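Local coordinates for ribonuclease J (Methanolobus psychrophilus R15, PDB 5HAB), which probably degrades RNA as an exoribonuclease of the metallo-beta-lactamase and beta-CASP family, at residues B[243-248]-B[278-283]; B[253-258]-B[368-373]; B[354-357]-B[362-365]. The protein carries 1 engineered substitution. All coordinates share one frame; numbering follows the deposited sequence.

Interaction 1. Residues B[243-248]-B[278-283]. With SO4 (sulfate ion), chain L.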
ATOM      1  N   ILE B 243      -5.267  26.556  -3.999  1.00 36.12           N
ATOM      2  CA  ILE B 243      -6.041  25.427  -3.500  1.00 30.83           C
ATOM      3  C   ILE B 243      -5.803  25.229  -2.004  1.00 40.02           C
ATOM      4  O   ILE B 243      -6.748  25.017  -1.238  1.00 42.78           O
ATOM      5  CB  ILE B 243      -5.706  24.146  -4.288  1.00 26.47           C
ATOM      6  CG1 ILE B 243      -6.041  24.334  -5.771  1.00 29.10           C
ATOM      7  CG2 ILE B 243      -6.412  22.933  -3.693  1.00 30.24           C
ATOM      8  CD1 ILE B 243      -7.471  24.790  -6.033  1.00 27.87           C
ATOM      9  N   ALA B 244      -4.539  25.302  -1.591  1.00 38.21           N
ATOM     10  CA  ALA B 244      -4.180  25.158  -0.180  1.00 33.99           C
ATOM     11  C   ALA B 244      -4.711  26.340   0.621  1.00 31.88           C
ATOM     12  O   ALA B 244      -5.147  26.193   1.765  1.00 35.57           O
ATOM     13  CB  ALA B 244      -2.666  25.040  -0.016  1.00 33.96           C
ATOM     14  N   HIS B 245      -4.664  27.514   0.006  1.00 33.48           N
ATOM     15  CA  HIS B 245      -5.239  28.714   0.596  1.00 47.66           C
ATOM     16  C   HIS B 245      -6.725  28.492   0.909  1.00 38.21           C
ATOM     17  O   HIS B 245      -7.171  28.692   2.040  1.00 41.04           O
ATOM     18  CB  HIS B 245      -5.043  29.904  -0.348  1.00 40.10           C
ATOM     19  CG  HIS B 245      -5.623  31.186   0.160  1.00 59.19           C
ATOM     20  ND1 HIS B 245      -4.957  32.009   1.042  1.00 47.02           N
ATOM     21  CD2 HIS B 245      -6.805  31.793  -0.102  1.00 46.78           C
ATOM     22  CE1 HIS B 245      -5.705  33.065   1.306  1.00 49.22           C
ATOM     23  NE2 HIS B 245      -6.831  32.958   0.623  1.00 59.29           N
ATOM     24  N   MET B 246      -7.469  28.040  -0.097  1.00 39.48           N
ATOM     25  CA  MET B 246      -8.903  27.790   0.026  1.00 32.72           C
ATOM     26  C   MET B 246      -9.205  26.733   1.088  1.00 42.61           C
ATOM     27  O   MET B 246     -10.057  26.940   1.956  1.00 54.46           O
ATOM     28  CB  MET B 246      -9.478  27.343  -1.324  1.00 39.34           C
ATOM     29  CG  MET B 246      -9.393  28.359  -2.466  1.00 34.47           C
ATOM     30  SD  MET B 246     -10.713  29.582  -2.502  1.00 98.85           S
ATOM     31  CE  MET B 246     -10.108  30.817  -1.357  1.00 44.66           C
ATOM     32  N   MET B 247      -8.496  25.607   1.030  1.00 40.96           N
ATOM     33  CA  MET B 247      -8.719  24.528   1.994  1.00 41.80           C
ATOM     34  C   MET B 247      -8.428  24.966   3.428  1.00 46.01           C
ATOM     35  O   MET B 247      -9.161  24.616   4.357  1.00 50.46           O
ATOM     36  CB  MET B 247      -7.866  23.305   1.645  1.00 32.71           C
ATOM     37  CG  MET B 247      -8.259  22.635   0.341  1.00 44.76           C
ATOM     38  SD  MET B 247      -7.533  21.000   0.096  1.00 50.97           S
ATOM     39  CE  MET B 247      -5.784  21.329   0.278  1.00 28.74           C
ATOM     40  N   LEU B 248      -7.357  25.731   3.606  1.00 42.54           N
ATOM     41  CA  LEU B 248      -6.982  26.199   4.934  1.00 42.15           C
ATOM     42  C   LEU B 248      -8.023  27.200   5.449  1.00 42.32           C
ATOM     43  O   LEU B 248      -8.408  27.173   6.624  1.00 41.02           O
ATOM     44  CB  LEU B 248      -5.582  26.815   4.905  1.00 37.86           C
ATOM     45  CG  LEU B 248      -4.839  26.982   6.229  1.00 43.38           C
ATOM     46  CD1 LEU B 248      -4.992  25.763   7.128  1.00 47.38           C
ATOM     47  CD2 LEU B 248      -3.378  27.235   5.937  1.00 51.43           C
ATOM     48  N   VAL B 278      -2.087  34.051   8.832  1.00 48.00           N
ATOM     49  CA  VAL B 278      -2.266  35.231   9.683  1.00 57.05           C
ATOM     50  C   VAL B 278      -3.435  36.079   9.171  1.00 55.46           C
ATOM     51  O   VAL B 278      -4.190  36.647   9.975  1.00 52.52           O
ATOM     52  CB  VAL B 278      -0.961  36.069   9.819  1.00 53.42           C
ATOM     53  CG1 VAL B 278       0.168  35.212  10.384  1.00 44.28           C
ATOM     54  CG2 VAL B 278      -0.556  36.708   8.504  1.00 55.67           C
ATOM     55  N   GLN B 279      -3.616  36.137   7.851  1.00 48.38           N
ATOM     56  CA  GLN B 279      -4.796  36.812   7.304  1.00 56.78           C
ATOM     57  C   GLN B 279      -6.095  36.161   7.804  1.00 59.53           C
ATOM     58  O   GLN B 279      -7.046  36.853   8.185  1.00 63.77           O
ATOM     59  CB  GLN B 279      -4.768  36.822   5.776  1.00 60.62           C
ATOM     60  CG  GLN B 279      -3.676  37.697   5.185  1.00 74.59           C
ATOM     61  CD  GLN B 279      -3.679  37.688   3.666  1.00 91.56           C
ATOM     62  OE1 GLN B 279      -4.165  36.744   3.037  1.00 70.66           O
ATOM     63  NE2 GLN B 279      -3.141  38.746   3.067  1.00 84.23           N
ATOM     64  N   PHE B 280      -6.136  34.831   7.789  1.00 53.94           N
ATOM     65  CA  PHE B 280      -7.304  34.111   8.285  1.00 58.72           C
ATOM     66  C   PHE B 280      -7.535  34.383   9.766  1.00 64.71           C
ATOM     67  O   PHE B 280      -8.679  34.460  10.213  1.00 51.99           O
ATOM     68  CB  PHE B 280      -7.152  32.610   8.051  1.00 35.64           C
ATOM     69  CG  PHE B 280      -7.113  32.234   6.607  1.00 41.36           C
ATOM     70  CD1 PHE B 280      -7.799  32.989   5.668  1.00 38.09           C
ATOM     71  CD2 PHE B 280      -6.393  31.131   6.183  1.00 41.52           C
ATOM     72  CE1 PHE B 280      -7.767  32.648   4.329  1.00 52.52           C
ATOM     73  CE2 PHE B 280      -6.357  30.784   4.848  1.00 42.57           C
ATOM     74  CZ  PHE B 280      -7.042  31.544   3.920  1.00 37.65           C
ATOM     75  N   ALA B 281      -6.449  34.528  10.519  1.00 59.82           N
ATOM     76  CA  ALA B 281      -6.546  34.864  11.935  1.00 55.01           C
ATOM     77  C   ALA B 281      -7.203  36.229  12.088  1.00 72.47           C
ATOM     78  O   ALA B 281      -7.996  36.453  13.004  1.00 60.91           O
ATOM     79  CB  ALA B 281      -5.177  34.851  12.591  1.00 65.84           C
ATOM     80  N   GLN B 282      -6.861  37.141  11.183  1.00 76.18           N
ATOM     81  CA  GLN B 282      -7.472  38.465  11.186  1.00 73.48           C
ATOM     82  C   GLN B 282      -8.928  38.418  10.724  1.00 80.77           C
ATOM     83  O   GLN B 282      -9.695  39.334  11.009  1.00 90.80           O
ATOM     84  CB  GLN B 282      -6.662  39.438  10.322  1.00 76.09           C
ATOM     85  CG  GLN B 282      -5.266  39.746  10.873  1.00 78.99           C
ATOM     86  CD  GLN B 282      -5.278  40.369  12.269  1.00 81.04           C
ATOM     87  OE1 GLN B 282      -5.170  41.586  12.413  1.00 87.87           O
ATOM     88  NE2 GLN B 282      -5.392  39.535  13.299  1.00 84.36           N
ATOM     89  N   GLU B 283      -9.308  37.375   9.994  1.00 81.96           N
ATOM     90  CA  GLU B 283     -10.691  37.268   9.525  1.00 66.11           C
ATOM     91  C   GLU B 283     -11.582  36.466  10.499  1.00 59.80           C
ATOM     92  O   GLU B 283     -12.793  36.381  10.317  1.00 68.13           O
ATOM     93  CB  GLU B 283     -10.711  36.647   8.113  1.00 69.61           C
ATOM     94  CG  GLU B 283     -12.076  36.644   7.419  1.00 75.02           C
ATOM     95  CD  GLU B 283     -12.013  36.148   5.982  1.00104.31           C
ATOM     96  OE1 GLU B 283     -13.087  35.998   5.357  1.00 90.42           O
ATOM     97  OE2 GLU B 283     -10.894  35.886   5.486  1.00 93.86           O
TER
HETATM   98  S   SO4 L 504      -9.881  35.137   1.102  1.00118.83           S
HETATM   99  O1  SO4 L 504     -11.196  34.715   1.582  1.00126.81           O
HETATM  100  O2  SO4 L 504     -10.022  35.788  -0.197  1.00 99.37           O
HETATM  101  O3  SO4 L 504      -9.283  36.068   2.058  1.00 89.63           O
HETATM  102  O4  SO4 L 504      -9.019  33.967   0.959  1.00 99.88           O
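His245 carries this contact between helix 241-253 and helix 271-283, lying against Phe280 on one side and meeting a sulfate at its rim. Both helices flank the parallel sheet of the beta-CASP domain, Leu248 packing on Ile372 of strand 370-374 and Val278 on Leu290 of strand 287-291. The CG of His245 stands anti to the backbone N (chi1 179°), which swings the imidazole closer to the 278-283 segment than its own CB bond would suggest. The two rings meet at a slant, planes 44° apart, so neither a parallel stack nor an edge-to-face pair is formed. Phe280 CZ sits over one imidazole face near its rim, 3.3 Å from His245 CE1, while CZ also approaches the backbone carbonyl His245 O at 3.4 Å. Gln279 adds a looser touch at the imidazole edge. ND1 hydrogen-bonds Ser276 OG, which orients the ring; NE2 points to sulfate O4, but the modelled distance is too short to be trusted. A turn further on, Leu248 CB and its backbone carbon both lie 4.0 Å from Phe280 CE2. A large flat ring suits this place, because it can bridge an 11.5 Å gap between axes inclined by only 32°. The chemistry implies a join made mainly by aromatic and aliphatic packing, supplemented by the histidine's hydrogen bond to Ser276, one turn back on the partner helix.

Interaction 2. Residues B[253-258]-B[368-373]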
ATOM      1  N   LEU B 253     -12.255  28.665   9.190  1.00 49.64           N
ATOM      2  CA  LEU B 253     -13.488  29.425   9.370  1.00 65.62           C
ATOM      3  C   LEU B 253     -14.734  28.534   9.387  1.00 63.62           C
ATOM      4  O   LEU B 253     -15.683  28.802  10.124  1.00 63.49           O
ATOM      5  CB  LEU B 253     -13.625  30.475   8.263  1.00 60.66           C
ATOM      6  CG  LEU B 253     -12.524  31.533   8.179  1.00 66.71           C
ATOM      7  CD1 LEU B 253     -12.647  32.339   6.897  1.00 73.14           C
ATOM      8  CD2 LEU B 253     -12.566  32.444   9.389  1.00 64.37           C
ATOM      9  N   GLY B 254     -14.722  27.475   8.584  1.00 62.03           N
ATOM     10  CA  GLY B 254     -15.869  26.590   8.464  1.00 44.42           C
ATOM     11  C   GLY B 254     -16.049  25.623   9.619  1.00 59.99           C
ATOM     12  O   GLY B 254     -15.721  24.441   9.511  1.00 67.44           O
ATOM     13  N   THR B 255     -16.565  26.130  10.735  1.00 61.22           N
ATOM     14  CA  THR B 255     -16.711  25.326  11.941  1.00 71.81           C
ATOM     15  C   THR B 255     -17.861  25.843  12.813  1.00 72.05           C
ATOM     16  O   THR B 255     -17.992  27.048  13.035  1.00 70.35           O
ATOM     17  CB  THR B 255     -15.391  25.298  12.752  1.00 77.89           C
ATOM     18  OG1 THR B 255     -15.594  24.617  13.996  1.00 74.69           O
ATOM     19  CG2 THR B 255     -14.876  26.712  13.013  1.00 56.99           C
ATOM     20  N   GLU B 256     -18.687  24.926  13.309  1.00 63.06           N
ATOM     21  CA  GLU B 256     -19.777  25.293  14.209  1.00 75.71           C
ATOM     22  C   GLU B 256     -19.326  25.170  15.665  1.00 82.25           C
ATOM     23  O   GLU B 256     -20.118  25.344  16.595  1.00 75.04           O
ATOM     24  CB  GLU B 256     -21.008  24.417  13.952  1.00 56.15           C
ATOM     25  CG  GLU B 256     -21.556  24.505  12.532  1.00 72.26           C
ATOM     26  CD  GLU B 256     -21.835  25.932  12.093  1.00 75.73           C
ATOM     27  OE1 GLU B 256     -22.389  26.709  12.899  1.00 64.04           O
ATOM     28  OE2 GLU B 256     -21.506  26.274  10.937  1.00 71.32           O
ATOM     29  N   GLU B 257     -18.041  24.881  15.839  1.00 82.24           N
ATOM     30  CA  GLU B 257     -17.425  24.741  17.152  1.00 69.86           C
ATOM     31  C   GLU B 257     -16.327  25.799  17.232  1.00 77.28           C
ATOM     32  O   GLU B 257     -15.149  25.497  17.418  1.00 69.02           O
ATOM     33  CB  GLU B 257     -16.876  23.326  17.350  1.00 80.41           C
ATOM     34  CG  GLU B 257     -16.602  22.939  18.793  1.00 86.16           C
ATOM     35  CD  GLU B 257     -16.204  21.476  18.935  1.00 86.51           C
ATOM     36  OE1 GLU B 257     -15.741  21.086  20.029  1.00 90.95           O
ATOM     37  OE2 GLU B 257     -16.331  20.720  17.946  1.00 90.09           O
ATOM     38  N   SER B 258     -16.744  27.052  17.085  1.00 83.00           N
ATOM     39  CA  SER B 258     -15.851  28.158  16.762  1.00 64.44           C
ATOM     40  C   SER B 258     -14.925  28.584  17.898  1.00 72.13           C
ATOM     41  O   SER B 258     -13.775  28.942  17.656  1.00 73.18           O
ATOM     42  CB  SER B 258     -16.676  29.361  16.303  1.00 56.67           C
ATOM     43  OG  SER B 258     -15.863  30.514  16.205  1.00 77.19           O
ATOM     44  N   GLY B 368     -11.596  18.380  22.177  1.00 44.56           N
ATOM     45  CA  GLY B 368     -12.230  19.278  21.233  1.00 53.23           C
ATOM     46  C   GLY B 368     -11.253  20.180  20.505  1.00 49.69           C
ATOM     47  O   GLY B 368     -11.518  20.588  19.376  1.00 58.06           O
ATOM     48  N   ASP B 369     -10.135  20.501  21.159  1.00 50.49           N
ATOM     49  CA  ASP B 369      -9.103  21.371  20.585  1.00 49.50           C
ATOM     50  C   ASP B 369      -8.661  20.904  19.199  1.00 49.10           C
ATOM     51  O   ASP B 369      -8.492  19.708  18.955  1.00 49.17           O
ATOM     52  CB  ASP B 369      -7.893  21.462  21.519  1.00 51.23           C
ATOM     53  CG  ASP B 369      -8.140  22.377  22.706  1.00 62.19           C
ATOM     54  OD1 ASP B 369      -8.952  23.317  22.569  1.00 65.64           O
ATOM     55  OD2 ASP B 369      -7.510  22.169  23.767  1.00 56.90           O
ATOM     56  N   ARG B 370      -8.495  21.856  18.290  1.00 46.64           N
ATOM     57  CA  ARG B 370      -8.208  21.533  16.902  1.00 48.70           C
ATOM     58  C   ARG B 370      -6.760  21.884  16.488  1.00 55.49           C
ATOM     59  O   ARG B 370      -6.313  23.028  16.600  1.00 46.62           O
ATOM     60  CB  ARG B 370      -9.247  22.229  16.010  1.00 44.10           C
ATOM     61  CG  ARG B 370     -10.646  21.579  16.067  1.00 50.53           C
ATOM     62  CD  ARG B 370     -11.751  22.615  15.858  1.00 52.79           C
ATOM     63  NE  ARG B 370     -11.332  23.590  14.866  1.00 74.79           N
ATOM     64  CZ  ARG B 370     -11.748  23.594  13.602  1.00 80.32           C
ATOM     65  NH1 ARG B 370     -12.614  22.673  13.178  1.00 70.92           N
ATOM     66  NH2 ARG B 370     -11.303  24.524  12.759  1.00 53.55           N
ATOM     67  N   ILE B 371      -6.027  20.869  16.038  1.00 39.76           N
ATOM     68  CA  ILE B 371      -4.652  21.051  15.585  1.00 43.15           C
ATOM     69  C   ILE B 371      -4.554  20.830  14.081  1.00 48.61           C
ATOM     70  O   ILE B 371      -4.812  19.734  13.581  1.00 35.91           O
ATOM     71  CB  ILE B 371      -3.696  20.143  16.363  1.00 41.34           C
ATOM     72  CG1 ILE B 371      -3.880  20.409  17.858  1.00 42.87           C
ATOM     73  CG2 ILE B 371      -2.258  20.384  15.929  1.00 52.57           C
ATOM     74  CD1 ILE B 371      -2.999  19.602  18.748  1.00 58.04           C
ATOM     75  N   ILE B 372      -4.184  21.889  13.369  1.00 41.81           N
ATOM     76  CA  ILE B 372      -4.150  21.875  11.918  1.00 37.31           C
ATOM     77  C   ILE B 372      -2.718  21.788  11.401  1.00 56.49           C
ATOM     78  O   ILE B 372      -1.941  22.740  11.513  1.00 45.03           O
ATOM     79  CB  ILE B 372      -4.848  23.120  11.341  1.00 38.58           C
ATOM     80  CG1 ILE B 372      -6.322  23.149  11.750  1.00 47.20           C
ATOM     81  CG2 ILE B 372      -4.706  23.159   9.829  1.00 31.86           C
ATOM     82  CD1 ILE B 372      -6.617  24.100  12.883  1.00 46.88           C
ATOM     83  N   PHE B 373      -2.384  20.634  10.833  1.00 35.72           N
ATOM     84  CA  PHE B 373      -1.116  20.429  10.154  1.00 31.49           C
ATOM     85  C   PHE B 373      -1.236  20.875   8.703  1.00 33.78           C
ATOM     86  O   PHE B 373      -1.743  20.141   7.861  1.00 28.83           O
ATOM     87  CB  PHE B 373      -0.696  18.961  10.217  1.00 34.47           C
ATOM     88  CG  PHE B 373      -0.369  18.478  11.598  1.00 45.03           C
ATOM     89  CD1 PHE B 373      -1.376  18.215  12.512  1.00 43.16           C
ATOM     90  CD2 PHE B 373       0.945  18.261  11.976  1.00 39.27           C
ATOM     91  CE1 PHE B 373      -1.078  17.764  13.783  1.00 47.36           C
ATOM     92  CE2 PHE B 373       1.251  17.805  13.245  1.00 41.16           C
ATOM     93  CZ  PHE B 373       0.238  17.557  14.150  1.00 48.29           C
TER
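Thr255 OG1 has two partners: it accepts from the backbone N of Glu257 at 3.1 Å, closing an ST turn, and it hydrogen-bonds Glu418 of the second subunit. The turn belongs to the loop leading from helix 241-253 to strand 262-266, and it faces the start of strand 370-374 in the parallel sheet of the beta-CASP domain. Threonine suits the position because its hydroxyl can fold back on the turn while CB and CG2 rest against a flat group. That group is the guanidinium of Arg370, which Thr255 meets over one face, coming from the opposite direction. OG1 stands 3.6 Å above its plane near the rim, so this is packing rather than a bond. Bends at chi2 and chi3 (149° and 38°) bring the arginine's end under the threonine, and its NH2 donates to the carbonyl of Val251. Glu257, extended beyond CG, passes toward Gly368, and its OE1 forms a salt bridge with Arg421 NH1 of the second subunit. Glycine fits there: the positive phi of 100° is readily accessible to a residue with no CB to meet the preceding carbonyl oxygen. Glu257 OE1 comes to 4.1 Å from Gly368 CA, which is only packing.

Interaction 3. Residues B[354-357]-B[362-365]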
ATOM      1  N   GLY B 354       5.697  19.880  19.802  1.00 40.11           N
ATOM      2  CA  GLY B 354       6.191  18.689  20.469  1.00 36.32           C
ATOM      3  C   GLY B 354       6.320  18.883  21.968  1.00 51.93           C
ATOM      4  O   GLY B 354       6.198  17.934  22.743  1.00 61.24           O
ATOM      5  N   ARG B 355       6.571  20.121  22.378  1.00 43.98           N
ATOM      6  CA  ARG B 355       6.727  20.431  23.792  1.00 51.36           C
ATOM      7  C   ARG B 355       5.352  20.569  24.437  1.00 57.09           C
ATOM      8  O   ARG B 355       5.149  20.162  25.582  1.00 54.72           O
ATOM      9  CB  ARG B 355       7.567  21.701  23.975  1.00 53.81           C
ATOM     10  CG  ARG B 355       9.066  21.415  24.079  1.00 53.59           C
ATOM     11  CD  ARG B 355       9.926  22.656  23.846  1.00 62.62           C
ATOM     12  NE  ARG B 355       9.354  23.855  24.449  1.00 64.14           N
ATOM     13  CZ  ARG B 355       9.403  24.134  25.747  1.00 73.45           C
ATOM     14  NH1 ARG B 355      10.009  23.302  26.586  1.00 62.62           N
ATOM     15  NH2 ARG B 355       8.846  25.248  26.205  1.00 60.45           N
ATOM     16  N   ILE B 356       4.407  21.135  23.691  1.00 51.39           N
ATOM     17  CA  ILE B 356       3.020  21.204  24.139  1.00 49.59           C
ATOM     18  C   ILE B 356       2.472  19.795  24.345  1.00 60.61           C
ATOM     19  O   ILE B 356       1.772  19.524  25.323  1.00 55.60           O
ATOM     20  CB  ILE B 356       2.147  21.974  23.139  1.00 60.38           C
ATOM     21  CG1 ILE B 356       2.529  23.453  23.113  1.00 52.10           C
ATOM     22  CG2 ILE B 356       0.668  21.806  23.470  1.00 50.49           C
ATOM     23  CD1 ILE B 356       1.607  24.283  22.246  1.00 40.80           C
ATOM     24  N   ALA B 357       2.810  18.897  23.425  1.00 47.91           N
ATOM     25  CA  ALA B 357       2.308  17.529  23.471  1.00 48.24           C
ATOM     26  C   ALA B 357       2.858  16.757  24.664  1.00 52.25           C
ATOM     27  O   ALA B 357       2.211  15.838  25.169  1.00 50.34           O
ATOM     28  CB  ALA B 357       2.642  16.805  22.180  1.00 45.60           C
ATOM     29  N   PRO B 362       2.836  25.637  29.692  1.00 69.61           N
ATOM     30  CA  PRO B 362       1.615  26.176  30.309  1.00 70.40           C
ATOM     31  C   PRO B 362       0.354  25.858  29.508  1.00 75.54           C
ATOM     32  O   PRO B 362      -0.745  25.785  30.061  1.00 59.11           O
ATOM     33  CB  PRO B 362       1.873  27.683  30.327  1.00 67.82           C
ATOM     34  CG  PRO B 362       3.350  27.798  30.409  1.00 70.36           C
ATOM     35  CD  PRO B 362       3.898  26.656  29.602  1.00 64.16           C
ATOM     36  N   PHE B 363       0.528  25.666  28.205  1.00 81.80           N
ATOM     37  CA  PHE B 363      -0.571  25.313  27.323  1.00 72.35           C
ATOM     38  C   PHE B 363      -0.949  23.848  27.496  1.00 59.21           C
ATOM     39  O   PHE B 363      -0.122  22.952  27.327  1.00 71.23           O
ATOM     40  CB  PHE B 363      -0.199  25.599  25.864  1.00 60.27           C
ATOM     41  CG  PHE B 363      -1.373  25.630  24.925  1.00 60.15           C
ATOM     42  CD1 PHE B 363      -1.967  24.455  24.490  1.00 71.44           C
ATOM     43  CD2 PHE B 363      -1.875  26.836  24.465  1.00 50.51           C
ATOM     44  CE1 PHE B 363      -3.044  24.483  23.628  1.00 52.48           C
ATOM     45  CE2 PHE B 363      -2.951  26.868  23.601  1.00 58.27           C
ATOM     46  CZ  PHE B 363      -3.533  25.689  23.181  1.00 46.59           C
ATOM     47  N   LYS B 364      -2.205  23.615  27.853  1.00 53.22           N
ATOM     48  CA  LYS B 364      -2.727  22.264  27.959  1.00 69.90           C
ATOM     49  C   LYS B 364      -3.817  22.046  26.913  1.00 79.63           C
ATOM     50  O   LYS B 364      -4.811  22.776  26.871  1.00 63.10           O
ATOM     51  CB  LYS B 364      -3.273  22.005  29.366  1.00 59.44           C
ATOM     52  CG  LYS B 364      -2.201  21.784  30.423  1.00 88.08           C
ATOM     53  CD  LYS B 364      -1.464  20.471  30.196  1.00 83.12           C
ATOM     54  CE  LYS B 364      -0.528  20.148  31.351  1.00 91.11           C
ATOM     55  NZ  LYS B 364       0.039  18.775  31.236  1.00 77.46           N
ATOM     56  N   VAL B 365      -3.616  21.056  26.052  1.00 54.95           N
ATOM     57  CA  VAL B 365      -4.625  20.714  25.064  1.00 60.34           C
ATOM     58  C   VAL B 365      -5.729  19.901  25.741  1.00 51.99           C
ATOM     59  O   VAL B 365      -5.469  18.953  26.480  1.00 52.91           O
ATOM     60  CB  VAL B 365      -4.014  19.973  23.856  1.00 61.69           C
ATOM     61  CG1 VAL B 365      -3.083  20.901  23.090  1.00 45.85           C
ATOM     62  CG2 VAL B 365      -3.259  18.754  24.301  1.00 45.19           C
TER
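Phe363 and Val365 press on the same branch of Ile356, the CG2 methyl, from two neighbouring places along the loop 362-365. At Phe363 the chain comes nearest to the helix, with CA atoms of this residue and Ile356 6.3 Å apart. The benzyl group is carried inward with CG anti to the backbone N (chi1 -164°), and CD1 of the ring approaches Ile356 CG2 to 3.9 Å. The methyl approaches the ring on a slant. A phenylalanine suits the place, since its long flat side chain can reach both the helix and the layers beyond: it also packs on Leu327 and Met331 of helix 320-331. Next, the CB of Lys364 points away from the helix, and the residue is exposed, as fits a charged group, while its carbonyl accepts from Lys335. Val365 then points inward again, and its CG1 comes 3.9 Å from the same Ile356 CG2. That valine methyl also lies at the edge of the Phe363 ring, in its plane, which closes a compact three-residue apolar cluster. In Ile356, CG2 is anti to the backbone N, whereas CG1 lies beside it; the beta-branch therefore offers a methyl close to the backbone for both loop residues. All three are buried, and no hydrogen bond joins the segments. Ile356 and Phe363 share Ile263 of strand 262-266, which seats the loop on the sheet. A helix packed with its following loop against the sheet, before the next strand, belongs to the alternating alpha/beta architecture of the beta-CASP domain.

How the interactions relate
From the N terminus, helix 241-253 comes first, and interaction 1 closes a loop from it through strand 262-266 to helix 271-283. Interaction 2 opens at the end of that same helix, before the first loop has closed, and ends on strand 370-374; the two contacts therefore cross. Interaction 3 closes a short loop after helix 352-357, wholly within the span of interaction 2, and leads on to strand 370-374. Interactions 1 and 2 touch through Leu248 and Ile372 and through Glu283 and Leu253, and both reach the second subunit. Interaction 3 ties helix 352-357 to its following loop and touches interaction 2 where Asp369 OD2 lies 4.2 Å from Lys364 O.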